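Local coordinates for protein ditrans,polycis-undecaprenyl-diphosphate synthase ((2E,6E)-farnesyl-diphosphate specific) (Acinetobacter baumannii, PDB 6ACS) that probably condenses eight isopentenyl diphosphates onto farnesyl diphosphate, using magnesium, to make undecaprenyl diphosphate, the lipid carrier precursor for bacterial cell wall polysaccharides, at residues 182-187 with 191-196; 11-16 with 219-224; 141-146 with 196-201. All coordinates share one frame; numbering follows the deposited sequence.

Contact 1 of 3, residues 182-187 with 191-196; sequences DLLIRT and FRISNF
Arg-186 reaches from the end of strand 183-186 into the loop that follows it, and one nitrogen, NH1, makes both polar bonds of the contact. This is the probable substrate end of the parallel sheet in the cis-prenyltransferase fold, where Arg-186, Arg-192, Ile-193 and Ser-194 are all predicted to bind substrate. NH1 of Arg-186 donates to OG of Ser-194 at 2.6 Å, and that hydroxyl lies in the guanidinium plane, only 2° out of it. The second bond, from Arg-186 NH1 to the backbone O of Arg-192, is 3.0 Å long and less regular: the donor stands above the carbonyl plane and the oxygen is tilted from the guanidinium plane. The side chain of Arg-186 runs fully extended from a CG anti to the backbone N (chi1 177°), which carries the guanidinium clear of the strand end. The other terminal nitrogen, NH2, forms a salt bridge with Asp-18, a predicted magnesium ligand, so the loop bonds and the aspartate together fix the rotation of the group. Arg-192 turns its own charged end away, to Asp-190 and to Glu-205 of the second subunit. The predicted role of both arginines is consistent with a pocket for a diphosphate group.

Two residues back along the strand, Leu-184 supplies the apolar part of the contact. Its CD1 lies 4.3 Å from CG2 of Ile-193 in one of the two conformers of that isoleucine. The same methyl meets the Phe-196 ring on a slant, with Leu-184 CD1 4.1 Å from Phe-196 CD2.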
loop_
_atom_site.group_PDB
_atom_site.type_symbol
_atom_site.label_atom_id
_atom_site.label_comp_id
_atom_site.label_asym_id
_atom_site.label_seq_id
_atom_site.Cartn_x
_atom_site.Cartn_y
_atom_site.Cartn_z
ATOM N N ASP B 182 -10.692 3.352 3.287
ATOM C CA ASP B 182 -11.119 2.242 4.135
ATOM C C ASP B 182 -11.336 0.969 3.354
ATOM O O ASP B 182 -11.164 -0.140 3.901
ATOM C CB ASP B 182 -12.451 2.564 4.815
ATOM C CG ASP B 182 -12.362 3.708 5.745
ATOM O OD1 ASP B 182 -11.418 3.752 6.563
ATOM O OD2 ASP B 182 -13.248 4.565 5.664
ATOM N N LEU B 183 -11.804 1.113 2.117
ATOM C CA LEU B 183 -12.114 -0.052 1.302
ATOM C C LEU B 183 -11.614 0.198 -0.107
ATOM O O LEU B 183 -11.993 1.198 -0.720
ATOM C CB LEU B 183 -13.624 -0.297 1.269
ATOM C CG LEU B 183 -14.100 -1.363 0.274
ATOM C CD1 LEU B 183 -13.558 -2.764 0.632
ATOM C CD2 LEU B 183 -15.637 -1.383 0.267
ATOM N N LEU B 184 -10.804 -0.718 -0.634
ATOM C CA LEU B 184 -10.345 -0.621 -2.014
ATOM C C LEU B 184 -10.838 -1.861 -2.743
ATOM O O LEU B 184 -10.506 -2.978 -2.350
ATOM C CB LEU B 184 -8.821 -0.494 -2.084
ATOM C CG LEU B 184 -8.192 -0.292 -3.472
ATOM C CD1 LEU B 184 -6.833 0.404 -3.296
ATOM C CD2 LEU B 184 -8.036 -1.600 -4.218
ATOM N N ILE B 185 -11.580 -1.657 -3.830
ATOM C CA ILE B 185 -12.133 -2.729 -4.655
ATOM C C ILE B 185 -11.319 -2.808 -5.929
ATOM O O ILE B 185 -11.107 -1.787 -6.590
ATOM C CB ILE B 185 -13.603 -2.440 -5.002
ATOM C CG1 ILE B 185 -14.455 -2.468 -3.753
ATOM C CG2 ILE B 185 -14.139 -3.397 -6.088
ATOM C CD1 ILE B 185 -15.807 -1.800 -3.956
ATOM N N ARG B 186 -10.920 -4.012 -6.315
ATOM C CA ARG B 186 -10.337 -4.196 -7.636
ATOM C C ARG B 186 -11.112 -5.261 -8.391
ATOM O O ARG B 186 -11.179 -6.414 -7.950
ATOM C CB ARG B 186 -8.876 -4.587 -7.572
ATOM C CG ARG B 186 -8.427 -4.814 -8.982
ATOM C CD ARG B 186 -7.008 -4.994 -9.129
ATOM N NE ARG B 186 -6.713 -5.189 -10.547
ATOM C CZ ARG B 186 -5.527 -4.950 -11.072
ATOM N NH1 ARG B 186 -4.557 -4.517 -10.292
ATOM N NH2 ARG B 186 -5.310 -5.162 -12.364
ATOM N N THR B 187 -11.647 -4.882 -9.551
ATOM C CA THR B 187 -12.348 -5.802 -10.429
ATOM C C THR B 187 -11.362 -6.396 -11.433
ATOM O O THR B 187 -10.189 -6.018 -11.490
ATOM C CB THR B 187 -13.505 -5.078 -11.142
ATOM O OG1 THR B 187 -12.976 -4.048 -11.996
ATOM C CG2 THR B 187 -14.416 -4.420 -10.118
ATOM N N PHE B 191 -4.987 -9.891 -8.321
ATOM C CA PHE B 191 -4.888 -9.592 -6.898
ATOM C C PHE B 191 -3.727 -8.653 -6.639
ATOM O O PHE B 191 -2.790 -8.998 -5.911
ATOM C CB PHE B 191 -4.731 -10.868 -6.082
ATOM C CG PHE B 191 -5.983 -11.710 -6.030
ATOM C CD1 PHE B 191 -6.348 -12.495 -7.103
ATOM C CD2 PHE B 191 -6.780 -11.719 -4.904
ATOM C CE1 PHE B 191 -7.493 -13.281 -7.054
ATOM C CE2 PHE B 191 -7.927 -12.490 -4.852
ATOM C CZ PHE B 191 -8.281 -13.269 -5.929
ATOM N N ARG B 192 -3.752 -7.485 -7.276
ATOM C CA ARG B 192 -2.710 -6.483 -7.108
ATOM C C ARG B 192 -3.353 -5.128 -6.874
ATOM O O ARG B 192 -4.455 -4.868 -7.361
ATOM C CB ARG B 192 -1.817 -6.365 -8.341
ATOM C CG ARG B 192 -1.031 -7.628 -8.735
ATOM C CD ARG B 192 -0.215 -7.317 -9.984
ATOM N NE ARG B 192 0.874 -8.272 -10.197
ATOM C CZ ARG B 192 0.988 -9.075 -11.256
ATOM N NH1 ARG B 192 0.069 -9.060 -12.212
ATOM N NH2 ARG B 192 2.033 -9.899 -11.355
ATOM N N ILE B 193 -2.654 -4.259 -6.143
ATOM C CA ILE B 193 -3.116 -2.875 -6.114
ATOM C C ILE B 193 -2.558 -2.064 -7.268
ATOM O O ILE B 193 -3.067 -0.960 -7.528
ATOM C CB ILE B 193 -2.816 -2.179 -4.773
ATOM C CG1 ILE B 193 -1.363 -2.369 -4.341
ATOM C CG2 ILE B 193 -3.792 -2.669 -3.729
ATOM C CD1 ILE B 193 -1.100 -1.849 -2.932
ATOM N N SER B 194 -1.569 -2.595 -7.994
ATOM C CA SER B 194 -1.071 -2.044 -9.255
ATOM C C SER B 194 -0.830 -0.534 -9.175
ATOM O O SER B 194 -1.264 0.232 -10.037
ATOM C CB SER B 194 -2.023 -2.368 -10.402
ATOM O OG SER B 194 -2.122 -3.771 -10.589
ATOM N N ASN B 195 -0.108 -0.116 -8.142
ATOM C CA ASN B 195 0.411 1.251 -8.100
ATOM C C ASN B 195 -0.721 2.281 -8.096
ATOM O O ASN B 195 -0.629 3.346 -8.714
ATOM C CB ASN B 195 1.359 1.502 -9.272
ATOM C CG ASN B 195 2.129 2.798 -9.124
ATOM O OD1 ASN B 195 2.449 3.216 -8.012
ATOM N ND2 ASN B 195 2.393 3.457 -10.241
ATOM N N PHE B 196 -1.783 1.986 -7.356
ATOM C CA PHE B 196 -2.837 2.981 -7.221
ATOM C C PHE B 196 -2.499 3.710 -5.921
ATOM O O PHE B 196 -1.340 4.097 -5.744
ATOM C CB PHE B 196 -4.216 2.284 -7.321
ATOM C CG PHE B 196 -5.427 3.208 -7.250
ATOM C CD1 PHE B 196 -5.437 4.446 -7.861
ATOM C CD2 PHE B 196 -6.606 2.741 -6.692
ATOM C CE1 PHE B 196 -6.565 5.265 -7.794
ATOM C CE2 PHE B 196 -7.760 3.540 -6.652
ATOM C CZ PHE B 196 -7.738 4.798 -7.197
#

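Contact 2 of 3, residues 11-16 with 219-224; sequences QHVAII and EEFDHA. With IPA (isopropyl alcohol), chain G.
Phe-221 carries this contact from the helix side, its ring reaching from helix 218-235 to the aliphatic side chains of Val-13 and Ile-15 on strand 12-17. The strand lies inside the parallel sheet of the cis-prenyltransferase fold, and the helix packs across one side of that sheet. With CG anti to the backbone N (chi1 -175°), the phenyl group is carried out from the helix and its far end comes nearer the strand than its CB does.

Val-13 approaches from the opposite direction and meets the ring at its edge: CG1 of Val-13 lies near the ring plane, 4.1 Å from CE1 of Phe-221. The valine branch that does the touching is the one anti to its own backbone N (chi1 176°). Ile-15, two residues further along the same side of the strand, touches more lightly, through the end of its chain. Its CD1 is 4.4 Å from the same CE1 of Phe-221 and comes in obliquely, so a single ring carbon serves both residues. Ile-45 from helix 42-52 touches both Ile-15 and Phe-221, and Ile-185 of the adjacent strand also packs on the phenyl ring.

His-223, two residues on, takes no part in the strand packing. Its NE2 is hydrogen-bonded to O2 of an isopropanol molecule at 3.2 Å, with the oxygen in the imidazole plane; this alcohol, probably from the crystallisation liquor, is also held by Tyr-207.

Between strand and helix the chemistry is purely apolar: buried methyl groups meet an aromatic ring, that of Val-13 at its edge, so the two segments are joined by shape and exclusion of water, without any directional bond between them.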
loop_
_atom_site.group_PDB
_atom_site.type_symbol
_atom_site.label_atom_id
_atom_site.label_comp_id
_atom_site.label_asym_id
_atom_site.label_seq_id
_atom_site.Cartn_x
_atom_site.Cartn_y
_atom_site.Cartn_z
ATOM N N GLN B 11 -15.726 5.143 5.100
ATOM C CA GLN B 11 -15.732 6.585 4.859
ATOM C C GLN B 11 -15.221 6.927 3.469
ATOM O O GLN B 11 -15.599 7.955 2.894
ATOM C CB GLN B 11 -14.849 7.313 5.880
ATOM C CG GLN B 11 -15.013 6.848 7.313
ATOM C CD GLN B 11 -15.269 7.993 8.275
ATOM O OE1 GLN B 11 -15.796 7.785 9.373
ATOM N NE2 GLN B 11 -14.905 9.205 7.872
ATOM N N HIS B 12 -14.334 6.099 2.940
ATOM C CA HIS B 12 -13.674 6.373 1.673
ATOM C C HIS B 12 -13.483 5.043 0.952
ATOM O O HIS B 12 -12.817 4.123 1.455
ATOM C CB HIS B 12 -12.351 7.103 1.925
ATOM C CG HIS B 12 -11.647 7.576 0.688
ATOM N ND1 HIS B 12 -10.530 8.382 0.756
ATOM C CD2 HIS B 12 -11.868 7.352 -0.633
ATOM C CE1 HIS B 12 -10.096 8.640 -0.469
ATOM N NE2 HIS B 12 -10.883 8.021 -1.328
ATOM N N VAL B 13 -14.126 4.938 -0.209
ATOM C CA VAL B 13 -14.045 3.769 -1.077
ATOM C C VAL B 13 -13.203 4.134 -2.284
ATOM O O VAL B 13 -13.379 5.207 -2.874
ATOM C CB VAL B 13 -15.441 3.310 -1.535
ATOM C CG1 VAL B 13 -15.305 2.139 -2.517
ATOM C CG2 VAL B 13 -16.270 2.929 -0.333
ATOM N N ALA B 14 -12.298 3.237 -2.664
ATOM C CA ALA B 14 -11.509 3.403 -3.874
ATOM C C ALA B 14 -11.774 2.216 -4.778
ATOM O O ALA B 14 -11.959 1.104 -4.295
ATOM C CB ALA B 14 -10.013 3.500 -3.566
ATOM N N ILE B 15 -11.782 2.442 -6.093
ATOM C CA ILE B 15 -12.063 1.370 -7.049
ATOM C C ILE B 15 -11.047 1.389 -8.184
ATOM O O ILE B 15 -10.856 2.421 -8.841
ATOM C CB ILE B 15 -13.484 1.474 -7.636
ATOM C CG1 ILE B 15 -14.519 1.582 -6.520
ATOM C CG2 ILE B 15 -13.767 0.247 -8.514
ATOM C CD1 ILE B 15 -15.969 1.667 -7.039
ATOM N N ILE B 16 -10.428 0.238 -8.433
ATOM C CA ILE B 16 -9.647 -0.005 -9.641
ATOM C C ILE B 16 -10.584 -0.683 -10.623
ATOM O O ILE B 16 -10.972 -1.841 -10.423
ATOM C CB ILE B 16 -8.430 -0.882 -9.349
ATOM C CG1 ILE B 16 -7.516 -0.171 -8.353
ATOM C CG2 ILE B 16 -7.671 -1.206 -10.637
ATOM C CD1 ILE B 16 -6.359 -1.069 -7.922
ATOM N N GLU B 219 -25.564 -4.226 -7.218
ATOM C CA GLU B 219 -25.773 -5.373 -6.334
ATOM C C GLU B 219 -24.441 -5.945 -5.851
ATOM O O GLU B 219 -24.288 -6.293 -4.669
ATOM C CB GLU B 219 -26.586 -6.455 -7.042
ATOM C CG GLU B 219 -28.067 -6.099 -7.252
ATOM C CD GLU B 219 -28.310 -5.204 -8.456
ATOM O OE1 GLU B 219 -27.397 -5.067 -9.310
ATOM O OE2 GLU B 219 -29.421 -4.635 -8.543
ATOM N N GLU B 220 -23.453 -6.057 -6.746
ATOM C CA GLU B 220 -22.168 -6.565 -6.276
ATOM C C GLU B 220 -21.458 -5.544 -5.408
ATOM O O GLU B 220 -20.745 -5.921 -4.466
ATOM C CB GLU B 220 -21.250 -6.992 -7.430
ATOM C CG GLU B 220 -19.973 -7.643 -6.860
ATOM C CD GLU B 220 -19.110 -8.379 -7.873
ATOM O OE1 GLU B 220 -18.094 -8.972 -7.457
ATOM O OE2 GLU B 220 -19.448 -8.383 -9.068
ATOM N N PHE B 221 -21.637 -4.257 -5.700
ATOM C CA PHE B 221 -21.107 -3.225 -4.808
ATOM C C PHE B 221 -21.712 -3.336 -3.412
ATOM O O PHE B 221 -20.998 -3.205 -2.406
ATOM C CB PHE B 221 -21.350 -1.842 -5.422
ATOM C CG PHE B 221 -20.740 -0.711 -4.644
ATOM C CD1 PHE B 221 -19.361 -0.584 -4.568
ATOM C CD2 PHE B 221 -21.534 0.255 -4.053
ATOM C CE1 PHE B 221 -18.778 0.472 -3.858
ATOM C CE2 PHE B 221 -20.974 1.324 -3.358
ATOM C CZ PHE B 221 -19.582 1.427 -3.254
ATOM N N ASP B 222 -23.033 -3.573 -3.331
ATOM C CA ASP B 222 -23.681 -3.775 -2.037
ATOM C C ASP B 222 -23.079 -4.970 -1.322
ATOM O O ASP B 222 -22.874 -4.947 -0.099
ATOM C CB ASP B 222 -25.187 -4.022 -2.205
ATOM C CG ASP B 222 -25.953 -2.820 -2.759
ATOM O OD1 ASP B 222 -25.452 -1.681 -2.702
ATOM O OD2 ASP B 222 -27.074 -3.052 -3.274
ATOM N N HIS B 223 -22.828 -6.049 -2.066
ATOM C CA HIS B 223 -22.184 -7.214 -1.469
ATOM C C HIS B 223 -20.800 -6.858 -0.931
ATOM O O HIS B 223 -20.419 -7.300 0.158
ATOM C CB HIS B 223 -22.103 -8.344 -2.499
ATOM C CG HIS B 223 -21.270 -9.513 -2.061
ATOM N ND1 HIS B 223 -21.669 -10.391 -1.077
ATOM C CD2 HIS B 223 -20.051 -9.938 -2.471
ATOM C CE1 HIS B 223 -20.737 -11.311 -0.903
ATOM N NE2 HIS B 223 -19.740 -11.056 -1.735
ATOM N N ALA B 224 -20.022 -6.083 -1.693
ATOM C CA ALA B 224 -18.682 -5.719 -1.234
ATOM C C ALA B 224 -18.750 -4.904 0.055
ATOM O O ALA B 224 -17.940 -5.106 0.968
ATOM C CB ALA B 224 -17.940 -4.929 -2.316
HETATM C C1 IPA G . -16.170 -12.159 -0.152
HETATM C C2 IPA G . -15.725 -12.367 -1.593
HETATM C C3 IPA G . -14.352 -11.738 -1.803
HETATM O O2 IPA G . -16.672 -11.774 -2.456
#

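Contact 3 of 3, residues 141-146 with 196-201; sequences WDIANA and FLLWQA
Asp-142 and Gln-200 come at each other from opposite directions, one from helix 139-155 and the other from the loop leading to strand 205-208, and meet in the one hydrogen bond between the segments. NE2 of Gln-200 donates to OD2 of Asp-142 at 2.8 Å, on the syn side of the carboxylate. The oxygen lies in the amide plane, while the carboxylate and amide planes are turned 42° against each other. A bend at chi2 (90°) swings the glutamine end round to the helix, although its CB does not face that way. The same NE2 also bonds Ser-174 O, which helps to set the amide.

Beside this pair, Ile-143 and Leu-198 cross at about a right angle. The end of the isoleucine does the touching: its CD1 is 4.2 Å from CB of Leu-198, and it also packs against CB of Trp-199 at 4.3 Å. The contact thus joins a helix to a loop of the cis-prenyltransferase fold close to the dimer partner, where Ile-143 packs on Ile-143 of the second subunit and Leu-198 on its Ala-202.

Both carboxylate oxygens of Asp-142 have further partners: OD2 is also bonded to the hydroxyl of Tyr-137, and OD1 to that of Ser-174. Such a buried acid, gripped by three neutral groups, is probably stabilised as the anion.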
loop_
_atom_site.group_PDB
_atom_site.type_symbol
_atom_site.label_atom_id
_atom_site.label_comp_id
_atom_site.label_asym_id
_atom_site.label_seq_id
_atom_site.Cartn_x
_atom_site.Cartn_y
_atom_site.Cartn_z
ATOM N N TRP B 141 4.151 7.860 -8.350
ATOM C CA TRP B 141 4.253 9.234 -8.833
ATOM C C TRP B 141 3.804 10.206 -7.753
ATOM O O TRP B 141 4.454 11.223 -7.522
ATOM C CB TRP B 141 3.410 9.439 -10.101
ATOM C CG TRP B 141 3.246 10.915 -10.387
ATOM C CD1 TRP B 141 4.103 11.713 -11.087
ATOM C CD2 TRP B 141 2.203 11.771 -9.904
ATOM N NE1 TRP B 141 3.645 13.019 -11.084
ATOM C CE2 TRP B 141 2.481 13.075 -10.365
ATOM C CE3 TRP B 141 1.047 11.558 -9.141
ATOM C CZ2 TRP B 141 1.665 14.161 -10.065
ATOM C CZ3 TRP B 141 0.232 12.648 -8.843
ATOM C CH2 TRP B 141 0.544 13.927 -9.315
ATOM N N ASP B 142 2.684 9.895 -7.097
ATOM C CA ASP B 142 2.094 10.745 -6.058
ATOM C C ASP B 142 3.084 10.958 -4.919
ATOM O O ASP B 142 3.335 12.094 -4.484
ATOM C CB ASP B 142 0.800 10.043 -5.584
ATOM C CG ASP B 142 -0.086 10.872 -4.639
ATOM O OD1 ASP B 142 0.214 12.039 -4.314
ATOM O OD2 ASP B 142 -1.153 10.317 -4.237
ATOM N N ILE B 143 3.689 9.859 -4.457
ATOM C CA ILE B 143 4.652 9.908 -3.368
ATOM C C ILE B 143 5.901 10.688 -3.773
ATOM O O ILE B 143 6.398 11.531 -3.011
ATOM C CB ILE B 143 4.972 8.470 -2.931
ATOM C CG1 ILE B 143 3.790 7.912 -2.119
ATOM C CG2 ILE B 143 6.287 8.392 -2.147
ATOM C CD1 ILE B 143 3.759 6.388 -2.040
ATOM N N ALA B 144 6.434 10.430 -4.974
ATOM C CA ALA B 144 7.640 11.146 -5.388
ATOM C C ALA B 144 7.345 12.621 -5.651
ATOM O O ALA B 144 8.207 13.473 -5.435
ATOM C CB ALA B 144 8.281 10.470 -6.617
ATOM N N ASN B 145 6.127 12.939 -6.096
ATOM C CA ASN B 145 5.714 14.329 -6.272
ATOM C C ASN B 145 5.649 15.056 -4.931
ATOM O O ASN B 145 6.085 16.214 -4.816
ATOM C CB ASN B 145 4.353 14.352 -6.973
ATOM C CG ASN B 145 3.855 15.757 -7.241
ATOM O OD1 ASN B 145 2.883 16.225 -6.639
ATOM N ND2 ASN B 145 4.508 16.433 -8.150
ATOM N N ALA B 146 5.115 14.382 -3.905
ATOM C CA ALA B 146 5.157 14.934 -2.553
ATOM C C ALA B 146 6.606 15.172 -2.106
ATOM O O ALA B 146 6.942 16.223 -1.537
ATOM C CB ALA B 146 4.436 13.985 -1.583
ATOM N N PHE B 196 -1.783 1.986 -7.356
ATOM C CA PHE B 196 -2.837 2.981 -7.221
ATOM C C PHE B 196 -2.499 3.710 -5.921
ATOM O O PHE B 196 -1.340 4.097 -5.744
ATOM C CB PHE B 196 -4.216 2.284 -7.321
ATOM C CG PHE B 196 -5.427 3.208 -7.250
ATOM C CD1 PHE B 196 -5.437 4.446 -7.861
ATOM C CD2 PHE B 196 -6.606 2.741 -6.692
ATOM C CE1 PHE B 196 -6.565 5.265 -7.794
ATOM C CE2 PHE B 196 -7.760 3.540 -6.652
ATOM C CZ PHE B 196 -7.738 4.798 -7.197
ATOM N N LEU B 197 -3.436 3.860 -4.997
ATOM C CA LEU B 197 -3.310 4.690 -3.781
ATOM C C LEU B 197 -2.488 4.070 -2.641
ATOM O O LEU B 197 -3.004 3.762 -1.562
ATOM C CB LEU B 197 -4.703 4.985 -3.273
ATOM C CG LEU B 197 -5.627 5.738 -4.209
ATOM C CD1 LEU B 197 -7.040 5.744 -3.598
ATOM C CD2 LEU B 197 -5.099 7.149 -4.372
ATOM N N LEU B 198 -1.177 3.981 -2.848
ATOM C CA LEU B 198 -0.322 3.241 -1.914
ATOM C C LEU B 198 -0.300 3.876 -0.523
ATOM O O LEU B 198 -0.512 3.197 0.494
ATOM C CB LEU B 198 1.100 3.176 -2.474
ATOM C CG LEU B 198 1.196 2.596 -3.880
ATOM C CD1 LEU B 198 2.645 2.715 -4.379
ATOM C CD2 LEU B 198 0.702 1.140 -3.947
ATOM N N TRP B 199 -0.028 5.178 -0.453
ATOM C CA TRP B 199 -0.016 5.855 0.841
ATOM C C TRP B 199 -1.403 5.842 1.474
ATOM O O TRP B 199 -1.558 5.522 2.661
ATOM C CB TRP B 199 0.498 7.288 0.657
ATOM C CG TRP B 199 0.574 8.118 1.916
ATOM C CD1 TRP B 199 -0.449 8.830 2.502
ATOM C CD2 TRP B 199 1.733 8.343 2.724
ATOM N NE1 TRP B 199 0.010 9.470 3.640
ATOM C CE2 TRP B 199 1.350 9.193 3.786
ATOM C CE3 TRP B 199 3.067 7.914 2.648
ATOM C CZ2 TRP B 199 2.247 9.613 4.760
ATOM C CZ3 TRP B 199 3.946 8.344 3.618
ATOM C CH2 TRP B 199 3.538 9.167 4.656
ATOM N N GLN B 200 -2.428 6.185 0.682
ATOM C CA GLN B 200 -3.760 6.440 1.212
ATOM C C GLN B 200 -4.494 5.158 1.579
ATOM O O GLN B 200 -5.438 5.204 2.377
ATOM C CB GLN B 200 -4.586 7.218 0.183
ATOM C CG GLN B 200 -3.964 8.578 -0.239
ATOM C CD GLN B 200 -3.027 8.509 -1.450
ATOM O OE1 GLN B 200 -2.432 7.477 -1.751
ATOM N NE2 GLN B 200 -2.894 9.629 -2.142
ATOM N N ALA B 201 -4.070 4.028 1.038
ATOM C CA ALA B 201 -4.735 2.756 1.300
ATOM C C ALA B 201 -3.915 1.864 2.222
ATOM O O ALA B 201 -4.128 0.641 2.251
ATOM C CB ALA B 201 -5.040 2.046 -0.022
#

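Phe-196 belongs to both contact 1 and contact 3, whose centres lie 13 Å apart; the two also touch where Leu-184 CD1 meets Ala-201 CB at 4.1 Å. Contact 2 joins contact 1 through the sheet, strands 12-17 and 183-186 being neighbours, with Ile-16 N 2.8 Å from Ile-185 O. On the face of the sheet away from helix 218-235, Ile-16 CG1 lies 3.5 Å from Phe-196 CD2. Contact 1 sits at the predicted substrate site. Contact 2 is close by, the side chain of Ile-15 being about 7 Å from that of Arg-186 at the nearest atoms, whereas contact 3 continues the loop toward the second subunit, which contact 1 also touches.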